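Local coordinates for cytoplasmic protein (Cryptococcus neoformans var. grubii serotype A, PDB 7LPQ) that probably hydrolyses steryl beta-glucosides as a member of glycosyl hydrolase family 5, and here holds a pyrrolidine-benzoxazinone compound in its pocket, at residues A[37-42]-A[566-571]; A[447-452]-A[515-520]; A[199-204]-A[289-294]; A[195-200]-A[457-462]. All blocks are in the same frame, centred on the assembly; numbering follows the deposited sequence.

Contacts 1 and 2 lie in the buried core and join parallel strands of the TIM barrel. They adjoin each other, because strands 518-522 and 567-570 are neighbours, and Asn-567 O meets Val-519 N at 2.8 Å. Contacts 3 and 4 lie farther out, one at the surface and one partly buried. They share the loop that carries Trp-199 and Gly-200, and Lys-293 NZ is 2.8 Å from Ala-196 O between them. The chemistry follows the place: a backbone ladder in contact 1, a single bridge in contact 2, bridging waters and methyl groups in contact 3, methionine packing in contact 4. Contacts 1, 3 and 4 reach the bound ligand YAJ, and contact 2 comes near it through His-452.

Contact 1: residues A[37-42]-A[566-571]; sequences VLRGVN and LNYAIW. With YAJ (~{N}-[(3~{R},5~{S})-5-(hydroxymethyl)-1-methyl-pyrrolidin-3-yl]-2-(3-oxidanylidene-4~{H}-1,4-benzoxazin-6-yl)ethanamide), chain E.
Arg-39 lies over one face of the Tyr-568 ring where strand 35-43 pairs in parallel with strand 567-570, the union of first and last strands that closes the (beta/alpha)8 TIM barrel. Arg-39 CG makes a CH-pi contact, 3.9 Å from the centroid of the Tyr-568 ring. Tyr-568 holds its CG between its own backbone N and carbonyl carbon (chi1 60°), which swings the ring under the extended arginine chain; guanidinium and ring planes end 35° apart. Beyond the ring Arg-39 NE donates to Leu-566 O at 3.1 Å, the oxygen lying in the guanidinium plane, while NH2 adds a weak bond to that oxygen and a salt bridge to Asp-561. A water joins Arg-39 NH1 to Tyr-568 OH, so the charged end is fixed from several directions. Between the strands a backbone ladder runs from Leu-38 O to Asn-42 N, whose bond to Ile-570 O is 2.8 Å long. Asn-567 adds a side-chain rung: its OD1 takes Leu-38 N at 2.7 Å. At the far end the hydroxymethyl carbon C22 of YAJ sits over a face of the Trp-571 indole, too close for normal packing and so doubtful in detail. The Asn-42 amide, held by Arg-100 and Gly-520, stands at 51° to that indole, with Asn-42 CG 3.4 Å from Trp-571 CE3.

Contact 2: residues A[447-452]-A[515-520]; sequences ACSSPH and YPTLVG
Ala-447 sets its CB over one face of the Tyr-515 ring, offset toward the rim and 4.0 Å from Tyr-515 CE1, at the N-terminal end of both segments, where the sixth and seventh strands of the TIM barrel run side by side, joined by a single bridge at Ser-449 and Thr-517. The phenol OH of Tyr-515 points on to Glu-440, so the ring is held at its tip as well as over its face. Next along, Cys-448 extends SG anti to the backbone N (chi1 174°), which lays the sulfur alongside the other chain, 3.8 Å from Leu-518 CB. Pro-451 and Thr-517 meet at about a right angle: Thr-517 CG2 approaches Pro-451 CD at 4.0 Å, while the hydroxyl on its other branch turns to Thr-508. At the C-terminal end, nearest the ligand, the His-452 ring brings CD2 to within 3.9 Å of Gly-520 C, obliquely, and its ND1 bonds to Glu-271, a residue that also binds the ligand YAJ. The backbones are tied at three points. Ser-449 donates its N to Pro-516 O and receives Leu-518 N on its own O at 2.8 Å; farther along, Gly-520 N reaches Pro-451 O at 2.8 Å, a more bent bond (136° at the hydrogen). Strand 424-427 pairs with 447-449 on one flank and strand 567-570 with 518-522 on the other, while helix 490-512 packs against Ser-449, Pro-451 and Val-519 through Thr-508, Leu-512, Leu-504 and Leu-501.

Contact 3: residues A[199-204]-A[289-294]; sequences WGTNYT and QQLKKG. With YAJ (~{N}-[(3~{R},5~{S})-5-(hydroxymethyl)-1-methyl-pyrrolidin-3-yl]-2-(3-oxidanylidene-4~{H}-1,4-benzoxazin-6-yl)ethanamide), chain E.
Thr-201, in the 3-10 segment 199-203, and Thr-204 just after it turn toward the irregular chain 289-294, and both carry methyl groups into the contact. Thr-201 CG2 lies 3.9 Å from Leu-291 CG and also touches the backbone of Lys-293, and the leucine's CD2 branch reaches Gly-200. The CG2 of Thr-204 meets the Gln-289 amide, 3.5 Å from NE2 and about as far from OE1, the two side chains coming from opposite directions. Within each segment, side-chain hydrogen bonds set these groups. Thr-204 keeps OG1 between its backbone N and carbonyl carbon (chi1 52°), which lets the hydroxyl donate back to Thr-201 O at 2.9 Å; that oxygen also receives Thr-204 N. Gln-289 NE2 bonds Leu-291 O at 3.1 Å almost straight (172°), with the acceptor in the amide plane, so the extended side chain is tied to its own segment and its amide is fixed in rotation. The polar links between the segments run through waters. One water donates to both Lys-293 O and Thr-201 OG1, which is also hydrogen-bonded to Ile-198 O. A second donates a hydrogen bond to Thr-204 OG1 and accepts one from Gln-289 NE2, and a third donates to both Thr-204 OG1 and Leu-291 O. Lys-293 NZ leaves the contact for Ala-196 O. The ligand touches the edge of the Trp-199 indole, YAJ C04 lying 3.6 Å from CZ2. Two loops, following the third and fourth barrel strands, thus meet beside the ligand pocket, on the side where TIM-barrel glycosidases bind substrate.

Contact 4: residues A[195-200]-A[457-462]; sequences PAMIWG and LTLMTK. With YAJ (~{N}-[(3~{R},5~{S})-5-(hydroxymethyl)-1-methyl-pyrrolidin-3-yl]-2-(3-oxidanylidene-4~{H}-1,4-benzoxazin-6-yl)ethanamide), chain E.
Met-197, in one of its two modelled conformers, and Met-460 each turn near -60° at all three side-chain torsions, and these curled chains cross obliquely, with Met-460 CE 3.4 Å and Met-460 SD 3.6 Å from Met-197 CB. Met-197 stands in a type II turn spanning Pro-195 to Ile-198 with a positive phi of 55°, and its side chain faces helix 456-461. The contacts of its outer atoms are less certain: Met-197 CG lies 3.5 Å from Leu-459 O, and CE approaches Leu-459 CD2, the side chains at about a right angle. Leu-459 places CG anti to its backbone N (chi1 -176°), and its CD2 continues to the pyrrolidine ring of the ligand, 3.7 Å from YAJ C03. At the other margin Lys-462 runs extended beside Ala-196, CE 4.0 Å from Ala-196 CB, and its NZ goes on to a salt bridge with Asp-527 and a hydrogen bond to Gly-587 O. The side chains meet almost wholly through apolar atoms; the lysine charge is met outside. The loop after the third barrel strand here joins the short helix after the sixth, in the wall of the ligand pocket of a family 5 TIM barrel.

Contact 1: residues A[37-42]-A[566-571]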
# COMPACT_ATOMS: atom_id res chain seq x y z
N VAL A 37 -2.32 -10.57 17.04
CA VAL A 37 -2.19 -9.25 16.43
C VAL A 37 -0.90 -9.24 15.62
O VAL A 37 0.17 -9.52 16.15
CB VAL A 37 -2.20 -8.12 17.47
CG1 VAL A 37 -1.93 -6.79 16.79
CG2 VAL A 37 -3.53 -8.10 18.20
N LEU A 38 -1.01 -8.90 14.34
CA LEU A 38 0.14 -8.88 13.43
C LEU A 38 0.44 -7.43 13.06
O LEU A 38 -0.41 -6.75 12.46
CB LEU A 38 -0.14 -9.71 12.19
CG LEU A 38 -0.46 -11.18 12.49
CD1 LEU A 38 -1.10 -11.84 11.28
CD2 LEU A 38 0.80 -11.94 12.91
N ARG A 39 1.63 -6.97 13.42
CA ARG A 39 2.04 -5.59 13.17
C ARG A 39 3.46 -5.60 12.62
O ARG A 39 4.31 -6.36 13.09
CB ARG A 39 1.96 -4.74 14.44
CG ARG A 39 0.53 -4.52 14.93
CD ARG A 39 0.48 -3.73 16.23
NE ARG A 39 -0.88 -3.27 16.52
CZ ARG A 39 -1.19 -2.42 17.50
NH1 ARG A 39 -0.24 -1.93 18.29
NH2 ARG A 39 -2.45 -2.06 17.68
N GLY A 40 3.70 -4.76 11.62
CA GLY A 40 5.01 -4.70 11.01
C GLY A 40 5.16 -3.59 9.99
O GLY A 40 4.65 -2.47 10.20
N VAL A 41 5.85 -3.88 8.88
CA VAL A 41 6.16 -2.87 7.88
C VAL A 41 6.00 -3.46 6.49
O VAL A 41 6.05 -4.67 6.29
CB VAL A 41 7.60 -2.32 8.06
CG1 VAL A 41 7.85 -1.92 9.51
CG2 VAL A 41 8.61 -3.37 7.61
N ASN A 42 5.83 -2.56 5.52
CA ASN A 42 5.95 -2.91 4.11
C ASN A 42 7.43 -2.98 3.75
O ASN A 42 8.16 -2.01 3.96
CB ASN A 42 5.24 -1.89 3.23
CG ASN A 42 3.74 -2.10 3.17
OD1 ASN A 42 3.23 -2.79 2.30
ND2 ASN A 42 3.02 -1.48 4.10
N LEU A 566 -5.95 -2.93 15.95
CA LEU A 566 -5.87 -3.38 14.58
C LEU A 566 -4.52 -4.01 14.27
O LEU A 566 -3.50 -3.65 14.87
CB LEU A 566 -6.11 -2.21 13.62
CG LEU A 566 -7.56 -1.90 13.23
CD1 LEU A 566 -7.71 -0.43 12.83
CD2 LEU A 566 -8.01 -2.83 12.12
N ASN A 567 -4.54 -4.98 13.35
CA ASN A 567 -3.33 -5.38 12.64
C ASN A 567 -3.01 -4.32 11.59
O ASN A 567 -3.91 -3.69 11.02
CB ASN A 567 -3.52 -6.74 11.97
CG ASN A 567 -4.18 -7.76 12.87
OD1 ASN A 567 -3.55 -8.31 13.78
ND2 ASN A 567 -5.45 -8.05 12.60
N TYR A 568 -1.71 -4.12 11.34
CA TYR A 568 -1.32 -3.15 10.33
C TYR A 568 0.12 -3.39 9.89
O TYR A 568 0.88 -4.10 10.54
CB TYR A 568 -1.48 -1.70 10.84
CG TYR A 568 -0.66 -1.35 12.07
CD1 TYR A 568 0.70 -1.11 11.98
CD2 TYR A 568 -1.27 -1.27 13.32
CE1 TYR A 568 1.44 -0.79 13.12
CE2 TYR A 568 -0.54 -0.96 14.45
CZ TYR A 568 0.81 -0.71 14.35
OH TYR A 568 1.52 -0.40 15.48
N ALA A 569 0.47 -2.75 8.78
CA ALA A 569 1.83 -2.77 8.24
C ALA A 569 2.19 -1.33 7.88
O ALA A 569 1.56 -0.72 7.02
CB ALA A 569 1.93 -3.67 7.00
N ILE A 570 3.21 -0.79 8.55
CA ILE A 570 3.60 0.59 8.33
C ILE A 570 4.26 0.74 6.96
O ILE A 570 5.05 -0.11 6.54
CB ILE A 570 4.56 1.07 9.44
CG1 ILE A 570 3.84 1.11 10.79
CG2 ILE A 570 5.14 2.44 9.09
CD1 ILE A 570 4.77 0.95 11.97
N TRP A 571 3.92 1.81 6.26
CA TRP A 571 4.64 2.21 5.05
C TRP A 571 5.63 3.31 5.41
O TRP A 571 5.22 4.40 5.83
CB TRP A 571 3.66 2.70 3.97
CG TRP A 571 4.37 2.96 2.69
CD1 TRP A 571 5.07 4.07 2.37
CD2 TRP A 571 4.51 2.05 1.59
NE1 TRP A 571 5.65 3.92 1.13
CE2 TRP A 571 5.31 2.69 0.63
CE3 TRP A 571 4.04 0.77 1.32
CZ2 TRP A 571 5.63 2.11 -0.59
CZ3 TRP A 571 4.37 0.17 0.11
CH2 TRP A 571 5.16 0.85 -0.83
C10 YAJ E . -5.03 5.65 1.02
C13 YAJ E . -5.80 8.31 1.55
C20 YAJ E . 1.12 5.38 -1.86
C21 YAJ E . 2.02 5.34 -0.69
C22 YAJ E . 3.32 4.57 -0.88
C01 YAJ E . 2.78 6.89 0.97
C03 YAJ E . 0.89 7.32 -0.43
C04 YAJ E . 0.14 6.56 -1.62
C06 YAJ E . -2.36 6.84 -1.33
C08 YAJ E . -3.81 6.31 -1.18
C09 YAJ E . -4.64 6.64 0.09
C11 YAJ E . -5.78 5.97 2.17
C12 YAJ E . -6.18 7.29 2.47
C14 YAJ E . -5.04 7.96 0.39
C16 YAJ E . -6.88 10.02 3.00
C18 YAJ E . -7.05 9.00 4.03
N02 YAJ E . 2.25 6.79 -0.43
N05 YAJ E . -1.24 6.10 -1.45
N15 YAJ E . -6.22 9.67 1.84
O07 YAJ E . -2.21 8.07 -1.35
O17 YAJ E . -7.20 11.19 3.23
O19 YAJ E . -6.92 7.59 3.57
O23 YAJ E . 4.00 5.02 -2.05
O HOH W 1 2.40 -1.56 18.08

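Contact 2: residues A[447-452]-A[515-520]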
# COMPACT_ATOMS: atom_id res chain seq x y z
N ALA A 447 -10.22 -15.08 4.92
CA ALA A 447 -10.05 -13.79 4.27
C ALA A 447 -9.83 -12.72 5.33
O ALA A 447 -10.13 -12.92 6.51
CB ALA A 447 -11.26 -13.45 3.39
N CYS A 448 -9.29 -11.59 4.88
CA CYS A 448 -9.01 -10.46 5.75
C CYS A 448 -9.12 -9.19 4.92
O CYS A 448 -8.65 -9.14 3.79
CB CYS A 448 -7.62 -10.56 6.37
SG CYS A 448 -7.14 -9.11 7.32
N SER A 449 -9.76 -8.16 5.50
CA SER A 449 -9.84 -6.87 4.84
C SER A 449 -8.50 -6.16 4.97
O SER A 449 -7.95 -6.03 6.07
CB SER A 449 -10.95 -6.01 5.45
OG SER A 449 -11.12 -4.80 4.73
N SER A 450 -7.96 -5.69 3.84
CA SER A 450 -6.64 -5.07 3.80
C SER A 450 -6.73 -3.64 3.25
O SER A 450 -6.08 -3.31 2.25
CB SER A 450 -5.69 -5.92 2.96
OG SER A 450 -6.24 -6.19 1.67
N PRO A 451 -7.51 -2.78 3.88
CA PRO A 451 -7.54 -1.38 3.45
C PRO A 451 -6.27 -0.64 3.84
O PRO A 451 -5.52 -1.05 4.73
CB PRO A 451 -8.75 -0.80 4.20
CG PRO A 451 -8.84 -1.62 5.44
CD PRO A 451 -8.36 -3.02 5.06
N HIS A 452 -6.03 0.46 3.14
CA HIS A 452 -4.96 1.39 3.48
C HIS A 452 -5.56 2.63 4.15
O HIS A 452 -6.74 2.95 3.97
CB HIS A 452 -4.18 1.80 2.23
CG HIS A 452 -3.56 0.65 1.50
ND1 HIS A 452 -2.84 0.80 0.34
CD2 HIS A 452 -3.57 -0.68 1.77
CE1 HIS A 452 -2.43 -0.38 -0.08
NE2 HIS A 452 -2.86 -1.30 0.77
N TYR A 515 -14.65 -11.23 9.71
CA TYR A 515 -13.27 -11.46 9.33
C TYR A 515 -12.40 -10.43 10.03
O TYR A 515 -12.90 -9.40 10.51
CB TYR A 515 -13.09 -11.34 7.81
CG TYR A 515 -13.67 -12.49 7.04
CD1 TYR A 515 -13.05 -13.74 7.02
CD2 TYR A 515 -14.85 -12.33 6.31
CE1 TYR A 515 -13.58 -14.79 6.31
CE2 TYR A 515 -15.39 -13.38 5.60
CZ TYR A 515 -14.75 -14.61 5.60
OH TYR A 515 -15.28 -15.67 4.88
N PRO A 516 -11.09 -10.66 10.10
CA PRO A 516 -10.19 -9.66 10.67
C PRO A 516 -10.03 -8.48 9.71
O PRO A 516 -10.44 -8.51 8.55
CB PRO A 516 -8.87 -10.42 10.87
CG PRO A 516 -9.18 -11.86 10.64
CD PRO A 516 -10.37 -11.89 9.72
N THR A 517 -9.41 -7.42 10.23
CA THR A 517 -9.02 -6.26 9.44
C THR A 517 -7.54 -5.98 9.66
O THR A 517 -7.03 -6.14 10.77
CB THR A 517 -9.85 -5.03 9.81
OG1 THR A 517 -11.25 -5.35 9.78
CG2 THR A 517 -9.57 -3.90 8.82
N LEU A 518 -6.85 -5.58 8.60
CA LEU A 518 -5.42 -5.27 8.65
C LEU A 518 -5.15 -4.06 7.76
O LEU A 518 -5.41 -4.10 6.55
CB LEU A 518 -4.59 -6.48 8.20
CG LEU A 518 -3.07 -6.34 8.22
CD1 LEU A 518 -2.43 -7.70 8.40
CD2 LEU A 518 -2.54 -5.69 6.97
N VAL A 519 -4.61 -2.99 8.36
CA VAL A 519 -4.32 -1.77 7.61
C VAL A 519 -3.05 -2.01 6.81
O VAL A 519 -1.94 -1.87 7.32
CB VAL A 519 -4.18 -0.55 8.53
CG1 VAL A 519 -3.95 0.72 7.71
CG2 VAL A 519 -5.42 -0.42 9.42
N GLY A 520 -3.20 -2.40 5.54
CA GLY A 520 -2.06 -2.82 4.74
C GLY A 520 -1.02 -1.75 4.54
O GLY A 520 0.15 -2.08 4.31

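Contact 3: residues A[199-204]-A[289-294]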
# COMPACT_ATOMS: atom_id res chain seq x y z
N TRP A 199 2.31 12.99 -8.01
CA TRP A 199 2.30 11.76 -8.80
C TRP A 199 0.94 11.07 -8.76
O TRP A 199 0.53 10.44 -9.74
CB TRP A 199 3.39 10.82 -8.31
CG TRP A 199 3.14 10.21 -6.97
CD1 TRP A 199 3.64 10.63 -5.78
CD2 TRP A 199 2.32 9.07 -6.68
NE1 TRP A 199 3.19 9.82 -4.76
CE2 TRP A 199 2.38 8.86 -5.29
CE3 TRP A 199 1.56 8.20 -7.46
CZ2 TRP A 199 1.70 7.82 -4.66
CZ3 TRP A 199 0.88 7.16 -6.84
CH2 TRP A 199 0.96 6.98 -5.45
N GLY A 200 0.23 11.18 -7.64
CA GLY A 200 -1.06 10.53 -7.52
C GLY A 200 -2.08 11.04 -8.52
O GLY A 200 -2.96 10.29 -8.94
N THR A 201 -1.97 12.32 -8.92
CA THR A 201 -2.91 12.85 -9.90
C THR A 201 -2.78 12.18 -11.26
O THR A 201 -3.66 12.37 -12.11
CB THR A 201 -2.73 14.37 -10.06
OG1 THR A 201 -1.45 14.65 -10.65
CG2 THR A 201 -2.86 15.06 -8.71
N ASN A 202 -1.73 11.39 -11.49
CA ASN A 202 -1.63 10.65 -12.75
C ASN A 202 -2.85 9.77 -12.97
O ASN A 202 -3.21 9.47 -14.11
CB ASN A 202 -0.35 9.82 -12.79
CG ASN A 202 0.84 10.61 -13.31
OD1 ASN A 202 0.74 11.31 -14.32
ND2 ASN A 202 1.98 10.51 -12.62
N TYR A 203 -3.52 9.35 -11.89
CA TYR A 203 -4.75 8.57 -12.03
C TYR A 203 -5.83 9.32 -12.78
O TYR A 203 -6.77 8.70 -13.29
CB TYR A 203 -5.29 8.17 -10.65
CG TYR A 203 -4.56 7.04 -9.97
CD1 TYR A 203 -4.49 5.77 -10.55
CD2 TYR A 203 -3.93 7.23 -8.75
CE1 TYR A 203 -3.82 4.74 -9.94
CE2 TYR A 203 -3.25 6.20 -8.13
CZ TYR A 203 -3.20 4.96 -8.73
OH TYR A 203 -2.52 3.93 -8.12
N THR A 204 -5.76 10.66 -12.83
CA THR A 204 -6.77 11.47 -13.49
C THR A 204 -6.20 12.21 -14.70
O THR A 204 -6.68 13.28 -15.08
CB THR A 204 -7.40 12.47 -12.51
OG1 THR A 204 -6.38 13.22 -11.84
CG2 THR A 204 -8.23 11.73 -11.47
N GLN A 289 -14.18 14.27 -6.65
CA GLN A 289 -12.79 13.88 -6.84
C GLN A 289 -11.94 14.58 -5.79
O GLN A 289 -11.67 15.78 -5.91
CB GLN A 289 -12.30 14.21 -8.25
CG GLN A 289 -10.90 13.69 -8.52
CD GLN A 289 -10.40 14.04 -9.91
OE1 GLN A 289 -11.06 13.75 -10.91
NE2 GLN A 289 -9.24 14.68 -9.98
N GLN A 290 -11.49 13.84 -4.78
CA GLN A 290 -10.90 14.49 -3.61
C GLN A 290 -9.54 15.10 -3.93
O GLN A 290 -9.20 16.16 -3.39
CB GLN A 290 -10.78 13.49 -2.46
CG GLN A 290 -12.08 13.27 -1.67
CD GLN A 290 -12.82 14.56 -1.34
OE1 GLN A 290 -12.25 15.50 -0.79
NE2 GLN A 290 -14.11 14.60 -1.69
N LEU A 291 -8.74 14.47 -4.79
CA LEU A 291 -7.39 14.93 -5.06
C LEU A 291 -7.32 15.68 -6.38
O LEU A 291 -7.57 15.10 -7.45
CB LEU A 291 -6.40 13.77 -5.07
CG LEU A 291 -4.98 14.18 -5.50
CD1 LEU A 291 -4.47 15.35 -4.65
CD2 LEU A 291 -4.01 13.02 -5.43
N LYS A 292 -6.97 16.97 -6.32
CA LYS A 292 -6.56 17.75 -7.48
C LYS A 292 -5.30 18.51 -7.09
O LYS A 292 -5.18 19.01 -5.97
CB LYS A 292 -7.65 18.73 -7.93
CG LYS A 292 -9.01 18.10 -8.23
CD LYS A 292 -9.92 18.15 -7.01
CE LYS A 292 -11.36 18.43 -7.40
NZ LYS A 292 -12.21 18.71 -6.20
N LYS A 293 -4.34 18.59 -8.01
CA LYS A 293 -3.16 19.41 -7.78
C LYS A 293 -2.41 19.61 -9.09
O LYS A 293 -2.27 18.67 -9.88
CB LYS A 293 -2.23 18.77 -6.74
CG LYS A 293 -1.00 19.62 -6.45
CD LYS A 293 -0.29 19.24 -5.17
CE LYS A 293 0.77 20.28 -4.82
NZ LYS A 293 1.77 19.80 -3.83
N GLY A 294 -1.94 20.83 -9.31
CA GLY A 294 -1.25 21.18 -10.54
C GLY A 294 -2.20 21.21 -11.71
O GLY A 294 -3.43 21.20 -11.55
C10 YAJ E . -5.03 5.65 1.02
C13 YAJ E . -5.80 8.31 1.55
C20 YAJ E . 1.12 5.38 -1.86
C21 YAJ E . 2.02 5.34 -0.69
C22 YAJ E . 3.32 4.57 -0.88
C01 YAJ E . 2.78 6.89 0.97
C03 YAJ E . 0.89 7.32 -0.43
C04 YAJ E . 0.14 6.56 -1.62
C06 YAJ E . -2.36 6.84 -1.33
C08 YAJ E . -3.81 6.31 -1.18
C09 YAJ E . -4.64 6.64 0.09
C11 YAJ E . -5.78 5.97 2.17
C12 YAJ E . -6.18 7.29 2.47
C14 YAJ E . -5.04 7.96 0.39
C16 YAJ E . -6.88 10.02 3.00
C18 YAJ E . -7.05 9.00 4.03
N02 YAJ E . 2.25 6.79 -0.43
N05 YAJ E . -1.24 6.10 -1.45
N15 YAJ E . -6.22 9.67 1.84
O07 YAJ E . -2.21 8.07 -1.35
O17 YAJ E . -7.20 11.19 3.23
O19 YAJ E . -6.92 7.59 3.57
O23 YAJ E . 4.00 5.02 -2.05
O HOH W 2 -2.42 16.98 -12.07
O HOH W 3 -7.16 15.84 -11.85
O HOH W 4 -6.41 12.86 -9.07

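Contact 4: residues A[195-200]-A[457-462]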
# COMPACT_ATOMS: atom_id res chain seq x y z
N PRO A 195 6.51 18.70 -7.84
CA PRO A 195 5.62 19.11 -6.75
C PRO A 195 5.27 17.96 -5.82
O PRO A 195 5.26 16.78 -6.21
CB PRO A 195 4.37 19.63 -7.48
CG PRO A 195 4.89 20.12 -8.80
CD PRO A 195 6.04 19.19 -9.16
N ALA A 196 4.98 18.32 -4.57
CA ALA A 196 4.78 17.32 -3.54
C ALA A 196 3.51 16.52 -3.80
O ALA A 196 2.43 17.10 -3.98
CB ALA A 196 4.71 17.99 -2.17
N MET A 197 3.66 15.19 -3.83
CA MET A 197 2.55 14.26 -3.96
C MET A 197 1.68 14.55 -5.18
O MET A 197 0.48 14.28 -5.18
CB MET A 197 1.70 14.26 -2.69
CG MET A 197 2.45 13.79 -1.43
SD MET A 197 3.21 12.15 -1.61
CE MET A 197 1.73 11.14 -1.73
N ILE A 198 2.29 15.09 -6.23
CA ILE A 198 1.53 15.26 -7.46
C ILE A 198 1.41 13.95 -8.24
O ILE A 198 0.48 13.80 -9.04
CB ILE A 198 2.17 16.34 -8.36
CG1 ILE A 198 1.19 16.74 -9.46
CG2 ILE A 198 3.48 15.83 -8.96
CD1 ILE A 198 1.53 18.05 -10.14
N TRP A 199 2.31 12.99 -8.01
CA TRP A 199 2.30 11.76 -8.80
C TRP A 199 0.94 11.07 -8.76
O TRP A 199 0.53 10.44 -9.74
CB TRP A 199 3.39 10.82 -8.31
CG TRP A 199 3.14 10.21 -6.97
CD1 TRP A 199 3.64 10.63 -5.78
CD2 TRP A 199 2.32 9.07 -6.68
NE1 TRP A 199 3.19 9.82 -4.76
CE2 TRP A 199 2.38 8.86 -5.29
CE3 TRP A 199 1.56 8.20 -7.46
CZ2 TRP A 199 1.70 7.82 -4.66
CZ3 TRP A 199 0.88 7.16 -6.84
CH2 TRP A 199 0.96 6.98 -5.45
N GLY A 200 0.23 11.18 -7.64
CA GLY A 200 -1.06 10.53 -7.52
C GLY A 200 -2.08 11.04 -8.52
O GLY A 200 -2.96 10.29 -8.94
N LEU A 457 -4.02 14.91 5.24
CA LEU A 457 -3.55 16.29 5.33
C LEU A 457 -2.05 16.32 5.58
O LEU A 457 -1.31 17.08 4.93
CB LEU A 457 -4.29 17.04 6.43
CG LEU A 457 -3.86 18.49 6.66
CD1 LEU A 457 -4.19 19.33 5.43
CD2 LEU A 457 -4.53 19.05 7.90
N THR A 458 -1.58 15.50 6.53
CA THR A 458 -0.15 15.46 6.83
C THR A 458 0.66 15.01 5.63
O THR A 458 1.78 15.50 5.40
CB THR A 458 0.09 14.51 8.01
OG1 THR A 458 -0.71 14.91 9.12
CG2 THR A 458 1.57 14.50 8.41
N LEU A 459 0.12 14.06 4.84
CA LEU A 459 0.90 13.51 3.74
C LEU A 459 1.03 14.50 2.59
O LEU A 459 2.09 14.58 1.97
CB LEU A 459 0.26 12.21 3.26
CG LEU A 459 1.03 11.48 2.16
CD1 LEU A 459 2.40 11.02 2.66
CD2 LEU A 459 0.22 10.30 1.66
N MET A 460 -0.04 15.25 2.29
CA MET A 460 0.03 16.17 1.16
C MET A 460 0.83 17.43 1.50
O MET A 460 1.59 17.93 0.66
CB MET A 460 -1.37 16.58 0.70
CG MET A 460 -2.24 15.44 0.25
SD MET A 460 -1.54 14.49 -1.10
CE MET A 460 -1.37 15.69 -2.40
N THR A 461 0.67 17.94 2.71
CA THR A 461 1.33 19.19 3.10
C THR A 461 2.70 18.96 3.71
O THR A 461 3.42 19.94 3.94
CB THR A 461 0.46 19.96 4.11
OG1 THR A 461 0.41 19.23 5.35
CG2 THR A 461 -0.96 20.15 3.57
N LYS A 462 3.10 17.71 3.94
CA LYS A 462 4.38 17.40 4.57
C LYS A 462 4.60 18.29 5.78
O LYS A 462 5.64 18.94 5.94
CB LYS A 462 5.51 17.51 3.55
CG LYS A 462 5.34 16.51 2.40
CD LYS A 462 6.52 16.51 1.44
CE LYS A 462 6.37 15.37 0.43
NZ LYS A 462 7.67 14.97 -0.17
C10 YAJ E . -5.03 5.65 1.02
C13 YAJ E . -5.80 8.31 1.55
C20 YAJ E . 1.12 5.38 -1.86
C21 YAJ E . 2.02 5.34 -0.69
C22 YAJ E . 3.32 4.57 -0.88
C01 YAJ E . 2.78 6.89 0.97
C03 YAJ E . 0.89 7.32 -0.43
C04 YAJ E . 0.14 6.56 -1.62
C06 YAJ E . -2.36 6.84 -1.33
C08 YAJ E . -3.81 6.31 -1.18
C09 YAJ E . -4.64 6.64 0.09
C11 YAJ E . -5.78 5.97 2.17
C12 YAJ E . -6.18 7.29 2.47
C14 YAJ E . -5.04 7.96 0.39
C16 YAJ E . -6.88 10.02 3.00
C18 YAJ E . -7.05 9.00 4.03
N02 YAJ E . 2.25 6.79 -0.43
N05 YAJ E . -1.24 6.10 -1.45
N15 YAJ E . -6.22 9.67 1.84
O07 YAJ E . -2.21 8.07 -1.35
O17 YAJ E . -7.20 11.19 3.23
O19 YAJ E . -6.92 7.59 3.57
O23 YAJ E . 4.00 5.02 -2.05